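Local atomic coordinates of catechol 2,3-dioxygenase (PDB entry 2WL9), a protein that probably catalyses the iron-dependent, extradiol ring cleavage of catechols by molecular oxygen in the breakdown of aromatic hydrocarbons. Residues 149-154 and 209-214. Sequence-based numbering, arbitrary orientation.
Sequences HIIIRE and RINHLM. With FE (Fe (III) ion), chain K.
His149 and His212 bring their NE2 atoms onto one iron ion, at 2.3 Å and 2.4 Å. The two imidazoles meet rim to rim with their planes 82° apart, the NE2 atoms held close by the shared metal rather than by a hydrogen bond. Glu263 completes the two-histidine, one-carboxylate facial triad of extradiol dioxygenases. Both rings leave the same face of an antiparallel strand pair, each with CG wedged between the backbone N and carbonyl carbon (chi1 73° and 80°), and from there the rings converge on the metal.

Side chains from both strands pack against the rings. Met214 lays CB over one face of the His149 ring, 3.4 Å from its centroid, a CH-pi contact. Ile151 crosses His212 obliquely, its CG1 and CD1 both meeting the CE1 corner of the ring, CD1 at 3.3 Å from CE1.

Behind them, the backbone sets the register: Met214 N hydrogen-bonds to His149 O (2.9 Å) and Asn211 N to Ile151 O (2.8 Å), where the chain of 209-214 turns a corner at Asn211. Arg153 N hydrogen-bonds to Arg209 O, and a water joins Arg153 NH2 to Arg209 NE, while Arg209 NH1 bonds Leu62 O.

On the face away from the iron, Ile150, Ile152 and Ile210 pack against strand 61-68. Strand 149-152 pairs on its other edge with strand 199-201, strand 210-217 with strand 261-266, and helix 157-167 supplies Tyr164 against Ile152.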
ATOM      1  N   HIS C 149     -11.296  16.433  25.071  1.00 19.34           N
ATOM      2  CA  HIS C 149     -12.701  16.399  25.481  1.00 19.21           C
ATOM      3  C   HIS C 149     -12.921  16.893  26.894  1.00 19.54           C
ATOM      4  O   HIS C 149     -11.979  16.975  27.678  1.00 19.94           O
ATOM      5  CB  HIS C 149     -13.321  15.012  25.292  1.00 19.29           C
ATOM      6  CG  HIS C 149     -12.874  13.987  26.286  1.00 19.20           C
ATOM      7  ND1 HIS C 149     -12.141  12.877  25.927  1.00 19.55           N
ATOM      8  CD2 HIS C 149     -13.091  13.879  27.620  1.00 20.16           C
ATOM      9  CE1 HIS C 149     -11.913  12.138  26.998  1.00 19.80           C
ATOM     10  NE2 HIS C 149     -12.476  12.726  28.039  1.00 19.71           N
ATOM     11  N   ILE C 150     -14.176  17.187  27.217  1.00 19.35           N
ATOM     12  CA  ILE C 150     -14.543  17.766  28.505  1.00 19.71           C
ATOM     13  C   ILE C 150     -15.813  17.148  29.076  1.00 19.77           C
ATOM     14  O   ILE C 150     -16.754  16.831  28.337  1.00 20.08           O
ATOM     15  CB  ILE C 150     -14.751  19.305  28.403  1.00 19.83           C
ATOM     16  CG1 ILE C 150     -15.785  19.648  27.314  1.00 18.52           C
ATOM     17  CG2 ILE C 150     -13.404  20.011  28.181  1.00 19.67           C
ATOM     18  CD1 ILE C 150     -16.090  21.134  27.158  1.00 19.46           C
ATOM     19  N   ILE C 151     -15.833  16.987  30.395  1.00 19.68           N
ATOM     20  CA  ILE C 151     -17.067  16.672  31.104  1.00 19.65           C
ATOM     21  C   ILE C 151     -17.563  17.928  31.812  1.00 19.72           C
ATOM     22  O   ILE C 151     -16.836  18.532  32.616  1.00 19.93           O
ATOM     23  CB  ILE C 151     -16.905  15.500  32.092  1.00 19.84           C
ATOM     24  CG1 ILE C 151     -16.824  14.183  31.319  1.00 20.19           C
ATOM     25  CG2 ILE C 151     -18.073  15.467  33.091  1.00 19.14           C
ATOM     26  CD1 ILE C 151     -16.913  12.925  32.179  1.00 20.78           C
ATOM     27  N   ILE C 152     -18.794  18.317  31.491  1.00 19.72           N
ATOM     28  CA  ILE C 152     -19.365  19.573  31.981  1.00 20.17           C
ATOM     29  C   ILE C 152     -20.695  19.359  32.705  1.00 20.98           C
ATOM     30  O   ILE C 152     -21.350  18.331  32.524  1.00 21.22           O
ATOM     31  CB  ILE C 152     -19.507  20.628  30.849  1.00 19.97           C
ATOM     32  CG1 ILE C 152     -20.399  20.111  29.709  1.00 19.73           C
ATOM     33  CG2 ILE C 152     -18.117  21.054  30.335  1.00 19.83           C
ATOM     34  CD1 ILE C 152     -20.728  21.161  28.654  1.00 19.48           C
ATOM     35  N   ARG C 153     -21.076  20.337  33.524  1.00 21.75           N
ATOM     36  CA  ARG C 153     -22.280  20.254  34.346  1.00 22.46           C
ATOM     37  C   ARG C 153     -23.552  20.402  33.521  1.00 22.78           C
ATOM     38  O   ARG C 153     -23.688  21.330  32.722  1.00 22.87           O
ATOM     39  CB  ARG C 153     -22.230  21.316  35.446  1.00 22.80           C
ATOM     40  CG  ARG C 153     -23.277  21.167  36.543  1.00 23.63           C
ATOM     41  CD  ARG C 153     -22.959  22.101  37.700  1.00 25.67           C
ATOM     42  NE  ARG C 153     -22.907  23.495  37.265  1.00 27.60           N
ATOM     43  CZ  ARG C 153     -22.323  24.478  37.943  1.00 29.29           C
ATOM     44  NH1 ARG C 153     -21.732  24.237  39.106  1.00 29.65           N
ATOM     45  NH2 ARG C 153     -22.330  25.712  37.453  1.00 30.18           N
ATOM     46  N   GLU C 154     -24.476  19.468  33.709  1.00 23.47           N
ATOM     47  CA  GLU C 154     -25.792  19.567  33.098  1.00 24.06           C
ATOM     48  C   GLU C 154     -26.840  19.168  34.124  1.00 24.98           C
ATOM     49  O   GLU C 154     -26.865  18.019  34.563  1.00 25.20           O
ATOM     50  CB  GLU C 154     -25.902  18.677  31.852  1.00 23.91           C
ATOM     51  CG  GLU C 154     -24.874  18.946  30.762  1.00 23.19           C
ATOM     52  CD  GLU C 154     -24.982  20.321  30.120  1.00 23.74           C
ATOM     53  OE1 GLU C 154     -26.054  20.959  30.180  1.00 23.89           O
ATOM     54  OE2 GLU C 154     -23.975  20.753  29.529  1.00 24.09           O
ATOM     55  N   ARG C 209     -18.336  24.199  36.787  1.00 24.53           N
ATOM     56  CA  ARG C 209     -18.870  24.025  35.430  1.00 23.35           C
ATOM     57  C   ARG C 209     -18.224  22.849  34.710  1.00 22.48           C
ATOM     58  O   ARG C 209     -18.837  22.235  33.837  1.00 22.42           O
ATOM     59  CB  ARG C 209     -18.654  25.281  34.587  1.00 23.05           C
ATOM     60  CG  ARG C 209     -19.650  26.396  34.826  1.00 24.23           C
ATOM     61  CD  ARG C 209     -19.300  27.595  33.956  1.00 24.31           C
ATOM     62  NE  ARG C 209     -20.283  28.667  34.100  1.00 25.70           N
ATOM     63  CZ  ARG C 209     -20.024  29.956  33.914  1.00 26.02           C
ATOM     64  NH1 ARG C 209     -18.800  30.355  33.581  1.00 25.67           N
ATOM     65  NH2 ARG C 209     -20.993  30.853  34.068  1.00 26.63           N
ATOM     66  N   ILE C 210     -16.977  22.561  35.071  1.00 21.78           N
ATOM     67  CA  ILE C 210     -16.175  21.542  34.390  1.00 20.85           C
ATOM     68  C   ILE C 210     -15.631  20.521  35.394  1.00 21.02           C
ATOM     69  O   ILE C 210     -15.204  20.884  36.501  1.00 20.69           O
ATOM     70  CB  ILE C 210     -15.037  22.212  33.544  1.00 20.16           C
ATOM     71  CG1 ILE C 210     -14.253  21.193  32.705  1.00 19.53           C
ATOM     72  CG2 ILE C 210     -14.101  23.051  34.424  1.00 20.10           C
ATOM     73  CD1 ILE C 210     -13.604  21.807  31.449  1.00 16.63           C
ATOM     74  N   ASN C 211     -15.684  19.245  35.020  1.00 20.85           N
ATOM     75  CA  ASN C 211     -15.091  18.196  35.835  1.00 21.34           C
ATOM     76  C   ASN C 211     -13.668  17.899  35.385  1.00 21.04           C
ATOM     77  O   ASN C 211     -12.742  17.910  36.194  1.00 21.20           O
ATOM     78  CB  ASN C 211     -15.927  16.919  35.807  1.00 21.38           C
ATOM     79  CG  ASN C 211     -15.241  15.772  36.519  1.00 23.11           C
ATOM     80  OD1 ASN C 211     -15.132  15.759  37.749  1.00 24.15           O
ATOM     81  ND2 ASN C 211     -14.762  14.808  35.749  1.00 23.48           N
ATOM     82  N   HIS C 212     -13.500  17.627  34.096  1.00 20.52           N
ATOM     83  CA  HIS C 212     -12.168  17.399  33.555  1.00 20.51           C
ATOM     84  C   HIS C 212     -12.014  17.799  32.095  1.00 19.78           C
ATOM     85  O   HIS C 212     -12.991  17.966  31.374  1.00 19.50           O
ATOM     86  CB  HIS C 212     -11.703  15.947  33.790  1.00 20.45           C
ATOM     87  CG  HIS C 212     -12.251  14.954  32.812  1.00 20.51           C
ATOM     88  ND1 HIS C 212     -13.427  14.269  33.025  1.00 20.58           N
ATOM     89  CD2 HIS C 212     -11.763  14.503  31.633  1.00 20.17           C
ATOM     90  CE1 HIS C 212     -13.648  13.452  32.009  1.00 20.19           C
ATOM     91  NE2 HIS C 212     -12.659  13.582  31.146  1.00 20.26           N
ATOM     92  N   LEU C 213     -10.772  17.914  31.700  1.00 19.60           N
ATOM     93  CA  LEU C 213     -10.319  18.056  30.351  1.00 19.09           C
ATOM     94  C   LEU C 213      -9.324  16.947  30.077  1.00 18.85           C
ATOM     95  O   LEU C 213      -8.441  16.734  30.823  1.00 18.75           O
ATOM     96  CB  LEU C 213      -9.648  19.383  30.104  1.00 19.05           C
ATOM     97  CG  LEU C 213      -8.809  19.573  28.854  1.00 18.37           C
ATOM     98  CD1 LEU C 213      -9.617  19.468  27.633  1.00 17.24           C
ATOM     99  CD2 LEU C 213      -8.060  20.825  28.899  1.00 18.48           C
ATOM    100  N   MET C 214      -9.514  16.279  28.961  1.00 18.60           N
ATOM    101  CA  MET C 214      -8.617  15.259  28.490  1.00 18.81           C
ATOM    102  C   MET C 214      -7.813  15.802  27.309  1.00 18.22           C
ATOM    103  O   MET C 214      -8.346  16.375  26.462  1.00 17.91           O
ATOM    104  CB  MET C 214      -9.404  14.073  28.036  1.00 19.51           C
ATOM    105  CG  MET C 214      -8.646  12.985  27.580  1.00 22.23           C
ATOM    106  SD  MET C 214      -7.911  13.010  25.945  1.00 22.74           S
ATOM    107  CE  MET C 214      -7.290  11.490  25.809  1.00 27.36           C
TER
HETATM  108 FE    FE K1300     -12.430  11.477  30.015  1.00 36.21          FE
HETATM  109  O   HOH W   1     -22.757  27.590  34.917  1.00 26.81           O